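Local coordinates for protein internalin C2 (Listeria monocytogenes serotype 4b str. F2365, PDB 4FHO) that probably takes part in adhesion to or invasion of host cells through a curved leucine-rich-repeat domain that follows an N-terminal helical cap, at residues V17-D21 with P22-N26; T129-A132 with G133-N136; I147-I150 with S151-A154; V206-D210 with N211-D215. All coordinates share one frame; numbering follows the deposited sequence. Where two conformers were deposited one is given.

Contact 1 (V17-D21 with P22-N26); sequences VIFPD and PALAN
D21 stands directly before helix 22-31 as its N-cap and reaches the first turn through both its side chain and its carbonyl. Its CG lies anti to the backbone N (chi1 -167°), which swings the carboxylate round beside the start of the helix. There OD1 accepts two weak bonds, one from A23 N at 3.1 Å with a strongly bent N-H...O angle of 121°, the other from L24 N at 3.3 Å and straighter. The firm bond comes from the main chain: A25 N donates to D21 O at 2.8 Å, almost linearly (173°) and nearly along the C=O axis, the first i to i+4 bond of the helix. P22 follows the cap; it has no N-H to bond, and its ring crosses the D21 side chain at about a right angle.

The apolar part is made by F19, two residues before the cap, against L24 and A25. F19, the first residue to leave the helical conformation of 15-18, sets its ring atom CD1 3.9 Å from L24 CD2, the leucine approaching the ring obliquely. A25 packs by its methyl, with CB 3.6 Å from F19 O and 4.3 Å from F19 CB. L46 of helix 43-47 and L68 continue the apolar cover over F19.

OD2 of the same carboxylate takes a hydrogen bond from T60 N and a weak one from T61 N. One acid thus caps the helix, which belongs to the N-terminal domain of bacterial adhesion and invasion proteins, and ties it to the loop around T60. Its negative charge at a helix N terminus would probably be stabilised by the helix dipole.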
loop_
_atom_site.group_PDB
_atom_site.type_symbol
_atom_site.label_atom_id
_atom_site.label_comp_id
_atom_site.label_asym_id
_atom_site.label_seq_id
_atom_site.Cartn_x
_atom_site.Cartn_y
_atom_site.Cartn_z
ATOM N N VAL A 17 14.913 -22.473 6.279
ATOM C CA VAL A 17 13.917 -23.102 7.175
ATOM C C VAL A 17 12.918 -22.037 7.608
ATOM O O VAL A 17 11.708 -22.233 7.470
ATOM C CB VAL A 17 14.560 -23.712 8.445
ATOM C CG1 VAL A 17 13.502 -24.147 9.466
ATOM C CG2 VAL A 17 15.459 -24.892 8.088
ATOM N N ILE A 18 13.447 -20.932 8.149
ATOM C CA ILE A 18 12.654 -19.764 8.598
ATOM C C ILE A 18 11.854 -19.162 7.430
ATOM O O ILE A 18 10.675 -18.885 7.578
ATOM C CB ILE A 18 13.549 -18.635 9.183
ATOM C CG1 ILE A 18 14.355 -19.088 10.404
ATOM C CG2 ILE A 18 12.716 -17.427 9.611
ATOM C CD1 ILE A 18 15.501 -18.141 10.697
ATOM N N PHE A 19 12.519 -18.949 6.291
ATOM C CA PHE A 19 11.912 -18.389 5.071
ATOM C C PHE A 19 11.857 -19.497 4.015
ATOM O O PHE A 19 12.828 -19.679 3.260
ATOM C CB PHE A 19 12.718 -17.201 4.567
ATOM C CG PHE A 19 12.777 -16.065 5.539
ATOM C CD1 PHE A 19 11.801 -15.069 5.527
ATOM C CD2 PHE A 19 13.805 -15.985 6.484
ATOM C CE1 PHE A 19 11.856 -14.011 6.429
ATOM C CE2 PHE A 19 13.855 -14.930 7.396
ATOM C CZ PHE A 19 12.875 -13.942 7.370
ATOM N N PRO A 20 10.746 -20.275 3.984
ATOM C CA PRO A 20 10.692 -21.400 3.032
ATOM C C PRO A 20 10.670 -21.026 1.542
ATOM O O PRO A 20 11.108 -21.821 0.727
ATOM C CB PRO A 20 9.432 -22.172 3.458
ATOM C CG PRO A 20 8.643 -21.223 4.277
ATOM C CD PRO A 20 9.651 -20.367 4.971
ATOM N N ASP A 21 10.209 -19.827 1.202
ATOM C CA ASP A 21 10.255 -19.344 -0.180
ATOM C C ASP A 21 11.716 -19.046 -0.587
ATOM O O ASP A 21 12.314 -18.154 0.001
ATOM C CB ASP A 21 9.402 -18.088 -0.334
ATOM C CG ASP A 21 9.161 -17.732 -1.764
ATOM O OD1 ASP A 21 10.103 -17.208 -2.404
ATOM O OD2 ASP A 21 8.023 -17.955 -2.244
ATOM N N PRO A 22 12.276 -19.763 -1.597
ATOM C CA PRO A 22 13.688 -19.531 -1.985
ATOM C C PRO A 22 14.039 -18.095 -2.392
ATOM O O PRO A 22 15.130 -17.623 -2.044
ATOM C CB PRO A 22 13.908 -20.500 -3.160
ATOM C CG PRO A 22 12.889 -21.553 -2.969
ATOM C CD PRO A 22 11.688 -20.839 -2.415
ATOM N N ALA A 23 13.126 -17.410 -3.086
ATOM C CA ALA A 23 13.330 -15.994 -3.466
ATOM C C ALA A 23 13.439 -15.080 -2.248
ATOM O O ALA A 23 14.322 -14.218 -2.179
ATOM C CB ALA A 23 12.210 -15.505 -4.382
ATOM N N LEU A 24 12.563 -15.285 -1.276
ATOM C CA LEU A 24 12.580 -14.466 -0.065
ATOM C C LEU A 24 13.769 -14.823 0.832
ATOM O O LEU A 24 14.398 -13.928 1.395
ATOM C CB LEU A 24 11.258 -14.571 0.698
ATOM C CG LEU A 24 10.983 -13.478 1.730
ATOM C CD1 LEU A 24 10.919 -12.115 1.058
ATOM C CD2 LEU A 24 9.685 -13.763 2.470
ATOM N N ALA A 25 14.070 -16.120 0.925
ATOM C CA ALA A 25 15.299 -16.638 1.537
ATOM C C ALA A 25 16.532 -15.963 0.968
ATOM O O ALA A 25 17.402 -15.545 1.725
ATOM C CB ALA A 25 15.409 -18.145 1.336
ATOM N N ASN A 26 16.594 -15.840 -0.364
ATOM C CA ASN A 26 17.724 -15.174 -1.025
ATOM C C ASN A 26 17.844 -13.704 -0.604
ATOM O O ASN A 26 18.952 -13.212 -0.380
ATOM C CB ASN A 26 17.625 -15.288 -2.560
ATOM C CG ASN A 26 18.854 -14.741 -3.261
ATOM O OD1 ASN A 26 19.935 -15.309 -3.153
ATOM N ND2 ASN A 26 18.701 -13.615 -3.941
#

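Contact 2 (T129-A132 with G133-N136); sequences TPLA and GLSN
The carbonyl of L131 and the amide of L134 close a type I beta turn, with A132 and G133 at its corners, on the 3-10 segment that starts at T129, in the connection between strands 117-119 and 139-141 of the leucine-rich-repeat fold. L134 N donates to L131 O at 2.9 Å with an N-H...O angle of 163°. The donor stands above the carbonyl plane, well off a lone pair, as the tight curl of the chain demands. The bond continues the i to i+3 pattern started by A132 N, which donates to T129 O at 3.2 Å. Past the turn the chain tightens again: L134 is the centre of an inverse gamma turn, closed by a weak bond from S135 N to G133 O at 3.0 Å.

The side chains of L131 and L134 both drop to the inner side of this curl. Each carries CG beside its own backbone N and anti to the carbonyl carbon (chi1 -49° for L131, -53° for L134), and the two run obliquely to each other. Both also rest on L118 of strand 117-119, so they link this backbone arc to the parallel sheet across the hydrophobic interior; L131 further meets V106 and I109 of the preceding coil. P130 packs on A110 of that coil. S135 and N136 are anchored to Q113, S135 through its OG to the glutamine NE2 and N136 through ND2 to the glutamine backbone O. Where the two leucines meet, the touching atoms are one methyl from each, L131 CD2 and L134 CD1, 3.9 Å apart.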
loop_
_atom_site.group_PDB
_atom_site.type_symbol
_atom_site.label_atom_id
_atom_site.label_comp_id
_atom_site.label_asym_id
_atom_site.label_seq_id
_atom_site.Cartn_x
_atom_site.Cartn_y
_atom_site.Cartn_z
ATOM N N THR A 129 -12.154 -1.511 3.125
ATOM C CA THR A 129 -12.593 -1.426 4.518
ATOM C C THR A 129 -11.481 -1.656 5.571
ATOM O O THR A 129 -11.395 -0.879 6.529
ATOM C CB THR A 129 -13.821 -2.321 4.799
ATOM O OG1 THR A 129 -14.834 -2.097 3.817
ATOM C CG2 THR A 129 -14.450 -1.928 6.108
ATOM N N PRO A 130 -10.581 -2.646 5.362
ATOM C CA PRO A 130 -9.459 -2.829 6.300
ATOM C C PRO A 130 -8.472 -1.661 6.438
ATOM O O PRO A 130 -7.741 -1.616 7.418
ATOM C CB PRO A 130 -8.745 -4.066 5.735
ATOM C CG PRO A 130 -9.840 -4.837 5.072
ATOM C CD PRO A 130 -10.584 -3.733 4.366
ATOM N N LEU A 131 -8.463 -0.724 5.499
ATOM C CA LEU A 131 -7.555 0.426 5.575
ATOM C C LEU A 131 -8.019 1.532 6.547
ATOM O O LEU A 131 -7.207 2.387 6.910
ATOM C CB LEU A 131 -7.293 1.009 4.164
ATOM C CG LEU A 131 -6.909 0.034 3.034
ATOM C CD1 LEU A 131 -6.414 0.802 1.802
ATOM C CD2 LEU A 131 -5.870 -0.998 3.462
ATOM N N ALA A 132 -9.285 1.520 6.990
ATOM C CA ALA A 132 -9.829 2.629 7.822
ATOM C C ALA A 132 -9.060 2.968 9.105
ATOM O O ALA A 132 -9.083 4.121 9.535
ATOM C CB ALA A 132 -11.299 2.396 8.150
ATOM N N GLY A 133 -8.370 1.978 9.677
ATOM C CA GLY A 133 -7.519 2.164 10.873
ATOM C C GLY A 133 -6.084 2.634 10.644
ATOM O O GLY A 133 -5.342 2.881 11.611
ATOM N N LEU A 134 -5.693 2.760 9.378
ATOM C CA LEU A 134 -4.322 3.139 8.988
ATOM C C LEU A 134 -4.213 4.663 8.959
ATOM O O LEU A 134 -4.021 5.282 7.904
ATOM C CB LEU A 134 -3.957 2.499 7.653
ATOM C CG LEU A 134 -4.146 0.986 7.554
ATOM C CD1 LEU A 134 -3.528 0.474 6.257
ATOM C CD2 LEU A 134 -3.574 0.239 8.743
ATOM N N SER A 135 -4.310 5.237 10.153
ATOM C CA SER A 135 -4.448 6.693 10.355
ATOM C C SER A 135 -3.186 7.493 10.006
ATOM O O SER A 135 -3.278 8.700 9.791
ATOM C CB SER A 135 -4.865 7.010 11.801
ATOM O OG SER A 135 -3.914 6.502 12.723
ATOM N N ASN A 136 -2.027 6.828 9.958
ATOM C CA ASN A 136 -0.765 7.459 9.517
ATOM C C ASN A 136 -0.494 7.428 8.007
ATOM O O ASN A 136 0.543 7.915 7.581
ATOM C CB ASN A 136 0.420 6.869 10.302
ATOM C CG ASN A 136 0.364 7.220 11.778
ATOM O OD1 ASN A 136 0.236 8.381 12.147
ATOM N ND2 ASN A 136 0.457 6.209 12.626
#

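Contact 3 (I147-I150 with S151-A154); sequences ITNI and SPLA
N149 OD1 is gripped twice by S151. The serine hydroxyl OG donates to N149 OD1 at 2.8 Å, only 16° off the plane of the asparagine carbonyl. The amide S151 N reaches N149 OD1 at 3.1 Å with an N-H...O angle of 161°, but from well above that plane, so the two donors use different directions on one oxygen. This side-chain bond to the amide two residues on makes an Asx turn. N149 carries CG anti to its backbone N (chi1 -168°), which turns the amide group toward the serine, where OG beside N puts the hydroxyl and the amide on N149 OD1 together.

The next turn is bonded through the main chain. L153 N donates to I150 O at 2.9 Å, again from above the carbonyl plane, and opens the 3-10 segment 151-153. P152, which has no N-H to give, sits inside this turn with CD 3.6 Å from I150 O. On the inner side I150 and L153 pack obliquely; I150 was modelled in two conformers, and the exact distances from its CG2 to the leucine are therefore doubtful. I150 also meets I164, V169 and L175 of the following coil.

An Asx turn leading into a short 3-10 segment, its isoleucine and leucine turned into the core, fits the side of an internalin leucine-rich repeat that lies across from the parallel sheet.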
loop_
_atom_site.group_PDB
_atom_site.type_symbol
_atom_site.label_atom_id
_atom_site.label_comp_id
_atom_site.label_asym_id
_atom_site.label_seq_id
_atom_site.Cartn_x
_atom_site.Cartn_y
_atom_site.Cartn_z
ATOM N N ILE A 147 -12.561 -1.489 -7.099
ATOM C CA ILE A 147 -13.043 -0.805 -5.913
ATOM C C ILE A 147 -14.165 0.147 -6.330
ATOM O O ILE A 147 -14.049 0.875 -7.322
ATOM C CB ILE A 147 -11.915 -0.006 -5.212
ATOM C CG1 ILE A 147 -10.822 -0.969 -4.687
ATOM C CG2 ILE A 147 -12.480 0.856 -4.063
ATOM C CD1 ILE A 147 -9.480 -0.305 -4.465
ATOM N N THR A 148 -15.245 0.130 -5.561
ATOM C CA THR A 148 -16.397 1.005 -5.744
ATOM C C THR A 148 -16.467 2.052 -4.633
ATOM O O THR A 148 -16.531 3.232 -4.916
ATOM C CB THR A 148 -17.705 0.180 -5.812
ATOM O OG1 THR A 148 -17.816 -0.666 -4.658
ATOM C CG2 THR A 148 -17.698 -0.715 -7.032
ATOM N N ASN A 149 -16.400 1.619 -3.377
ATOM C CA ASN A 149 -16.676 2.465 -2.213
ATOM C C ASN A 149 -15.377 3.016 -1.588
ATOM O O ASN A 149 -14.508 2.239 -1.234
ATOM C CB ASN A 149 -17.469 1.635 -1.181
ATOM C CG ASN A 149 -18.075 2.469 -0.065
ATOM O OD1 ASN A 149 -18.082 3.702 -0.104
ATOM N ND2 ASN A 149 -18.624 1.790 0.928
ATOM N N ILE A 150 -15.290 4.350 -1.457
ATOM C CA ILE A 150 -14.149 5.050 -0.829
ATOM C C ILE A 150 -14.469 5.445 0.632
ATOM O O ILE A 150 -13.623 6.022 1.324
ATOM C CB ILE A 150 -13.756 6.308 -1.641
ATOM C CG1 ILE A 150 -13.395 5.965 -3.085
ATOM C CG2 ILE A 150 -12.529 7.011 -1.079
ATOM C CD1 ILE A 150 -12.910 7.191 -3.836
ATOM N N SER A 151 -15.666 5.105 1.136
ATOM C CA SER A 151 -16.058 5.458 2.526
ATOM C C SER A 151 -14.991 5.172 3.606
ATOM O O SER A 151 -14.750 6.038 4.447
ATOM C CB SER A 151 -17.396 4.811 2.927
ATOM O OG SER A 151 -18.434 5.387 2.162
ATOM N N PRO A 152 -14.309 4.004 3.542
ATOM C CA PRO A 152 -13.261 3.704 4.523
ATOM C C PRO A 152 -12.047 4.624 4.564
ATOM O O PRO A 152 -11.343 4.595 5.562
ATOM C CB PRO A 152 -12.830 2.284 4.137
ATOM C CG PRO A 152 -14.052 1.699 3.529
ATOM C CD PRO A 152 -14.543 2.829 2.684
ATOM N N LEU A 153 -11.799 5.409 3.508
ATOM C CA LEU A 153 -10.717 6.404 3.496
ATOM C C LEU A 153 -11.003 7.730 4.207
ATOM O O LEU A 153 -10.064 8.499 4.432
ATOM C CB LEU A 153 -10.283 6.727 2.052
ATOM C CG LEU A 153 -9.979 5.588 1.086
ATOM C CD1 LEU A 153 -9.415 6.164 -0.209
ATOM C CD2 LEU A 153 -9.019 4.586 1.707
ATOM N N ALA A 154 -12.262 7.997 4.575
ATOM C CA ALA A 154 -12.690 9.307 5.096
ATOM C C ALA A 154 -11.921 9.817 6.317
ATOM O O ALA A 154 -11.674 11.018 6.436
ATOM C CB ALA A 154 -14.193 9.315 5.383
#

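Contact 4 (V206-D210 with N211-D215); sequences VHLKD and NQISD
I213 lays its CD1 methyl over the side chain of L208, 3.8 Å from L208 CB and 3.9 Å from L208 CD1, the two side chains crossing at about a right angle. Between them along the chain the backbone swings round D210, whose positive phi (51°) marks a left-handed conformation, and brings the N211 side chain back to the L208 carbonyl. Its ND2 donates a weak but straight bond (169°) to L208 O at 3.2 Å. The same nitrogen binds A186 O of the preceding repeat, while OD1 accepts from I191 N, so the side-chain amide is held at both its nitrogen and its oxygen and its rotation is fixed. A water also bridges the turn, 2.9 Å from L208 O and 3.1 Å from N211 N, which donates to it.

This is the leucine, asparagine and isoleucine pattern of a leucine-rich repeat, in which the asparagine braces the bend after the strand against the coil before. Q212 adds a bond from NE2 to N189 O. The bend leaves strand 205-207, which lies between the parallel strands 183-185 and 227-229, with H207 paired to L184 and A186 on one side and V206 to I227 and T229 on the other.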
loop_
_atom_site.group_PDB
_atom_site.type_symbol
_atom_site.label_atom_id
_atom_site.label_comp_id
_atom_site.label_asym_id
_atom_site.label_seq_id
_atom_site.Cartn_x
_atom_site.Cartn_y
_atom_site.Cartn_z
ATOM N N VAL A 206 -4.807 16.936 -10.420
ATOM C CA VAL A 206 -6.058 16.189 -10.405
ATOM C C VAL A 206 -6.216 15.500 -11.754
ATOM O O VAL A 206 -6.330 16.160 -12.765
ATOM C CB VAL A 206 -7.258 17.081 -10.091
ATOM C CG1 VAL A 206 -8.521 16.242 -9.899
ATOM C CG2 VAL A 206 -7.001 17.875 -8.822
ATOM N N HIS A 207 -6.182 14.174 -11.784
ATOM C CA HIS A 207 -6.342 13.416 -13.026
ATOM C C HIS A 207 -7.715 12.791 -13.013
ATOM O O HIS A 207 -8.000 11.910 -12.188
ATOM C CB HIS A 207 -5.236 12.374 -13.199
ATOM C CG HIS A 207 -3.886 12.930 -13.605
ATOM N ND1 HIS A 207 -2.859 12.121 -13.950
ATOM C CD2 HIS A 207 -3.416 14.218 -13.717
ATOM C CE1 HIS A 207 -1.790 12.872 -14.262
ATOM N NE2 HIS A 207 -2.135 14.153 -14.132
ATOM N N LEU A 208 -8.585 13.241 -13.922
ATOM C CA LEU A 208 -9.984 12.788 -14.008
ATOM C C LEU A 208 -10.400 12.392 -15.433
ATOM O O LEU A 208 -11.559 12.515 -15.779
ATOM C CB LEU A 208 -10.909 13.875 -13.436
ATOM C CG LEU A 208 -10.826 14.152 -11.926
ATOM C CD1 LEU A 208 -11.518 15.467 -11.597
ATOM C CD2 LEU A 208 -11.416 13.048 -11.081
ATOM N N LYS A 209 -9.471 11.842 -16.228
ATOM C CA LYS A 209 -9.775 11.383 -17.604
ATOM C C LYS A 209 -10.750 10.201 -17.576
ATOM O O LYS A 209 -10.780 9.489 -16.607
ATOM C CB LYS A 209 -8.506 10.948 -18.360
ATOM C CG LYS A 209 -7.486 12.062 -18.545
ATOM C CD LYS A 209 -6.186 11.591 -19.180
ATOM C CE LYS A 209 -6.367 11.145 -20.608
ATOM N NZ LYS A 209 -5.103 11.275 -21.387
ATOM N N ASP A 210 -11.541 10.035 -18.638
ATOM C CA ASP A 210 -12.496 8.907 -18.792
ATOM C C ASP A 210 -13.415 8.738 -17.571
ATOM O O ASP A 210 -13.598 7.645 -17.042
ATOM C CB ASP A 210 -11.754 7.603 -19.152
ATOM C CG ASP A 210 -11.214 7.617 -20.571
ATOM O OD1 ASP A 210 -11.965 7.238 -21.494
ATOM O OD2 ASP A 210 -10.046 8.010 -20.770
ATOM N N ASN A 211 -13.956 9.867 -17.124
ATOM C CA ASN A 211 -15.035 9.926 -16.153
ATOM C C ASN A 211 -16.202 10.630 -16.858
ATOM O O ASN A 211 -16.120 10.881 -18.056
ATOM C CB ASN A 211 -14.541 10.645 -14.897
ATOM C CG ASN A 211 -13.722 9.744 -13.996
ATOM O OD1 ASN A 211 -14.262 8.844 -13.329
ATOM N ND2 ASN A 211 -12.418 9.981 -13.956
ATOM N N GLN A 212 -17.291 10.902 -16.141
ATOM C CA GLN A 212 -18.524 11.439 -16.737
ATOM C C GLN A 212 -18.863 12.778 -16.084
ATOM O O GLN A 212 -19.927 12.937 -15.495
ATOM C CB GLN A 212 -19.668 10.412 -16.592
ATOM C CG GLN A 212 -19.378 9.078 -17.285
ATOM C CD GLN A 212 -18.780 8.028 -16.361
ATOM O OE1 GLN A 212 -19.438 7.582 -15.415
ATOM N NE2 GLN A 212 -17.539 7.606 -16.640
ATOM N N ILE A 213 -17.948 13.737 -16.235
ATOM C CA ILE A 213 -17.979 15.030 -15.538
ATOM C C ILE A 213 -18.478 16.134 -16.484
ATOM O O ILE A 213 -17.946 16.293 -17.582
ATOM C CB ILE A 213 -16.580 15.380 -14.972
ATOM C CG1 ILE A 213 -16.182 14.376 -13.873
ATOM C CG2 ILE A 213 -16.546 16.798 -14.411
ATOM C CD1 ILE A 213 -14.715 14.392 -13.505
ATOM N N SER A 214 -19.508 16.866 -16.049
ATOM C CA SER A 214 -20.094 18.019 -16.765
ATOM C C SER A 214 -19.708 19.380 -16.169
ATOM O O SER A 214 -19.514 20.345 -16.916
ATOM C CB SER A 214 -21.630 17.936 -16.737
ATOM O OG SER A 214 -22.117 16.846 -17.498
ATOM N N ASP A 215 -19.620 19.451 -14.838
ATOM C CA ASP A 215 -19.493 20.704 -14.087
ATOM C C ASP A 215 -18.133 20.715 -13.383
ATOM O O ASP A 215 -17.900 19.897 -12.496
ATOM C CB ASP A 215 -20.651 20.780 -13.073
ATOM C CG ASP A 215 -20.687 22.083 -12.269
ATOM O OD1 ASP A 215 -19.964 23.055 -12.583
ATOM O OD2 ASP A 215 -21.478 22.128 -11.299
HETATM O O HOH W 1 -13.144 12.659 -18.202
#

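In the fold
From the N terminus, contact 1 comes first, joining helix 15-18 to helix 22-31 in the N-terminal domain at one end of the elongated chain. Contacts 2 and 3 follow in successive coils of the repeat region, between strands 117-119 and 139-141 and between 139-141 and 161-163. Their centres lie 11 Å apart and they touch, T129 and A132 packing on P152, so these coils stack directly. Contact 4 turns the chain out of strand 205-207 near the C-terminal end, about 45 Å from contact 1 between centres. Each contact closes a local turn; all four run in series, and none nests within or crosses another.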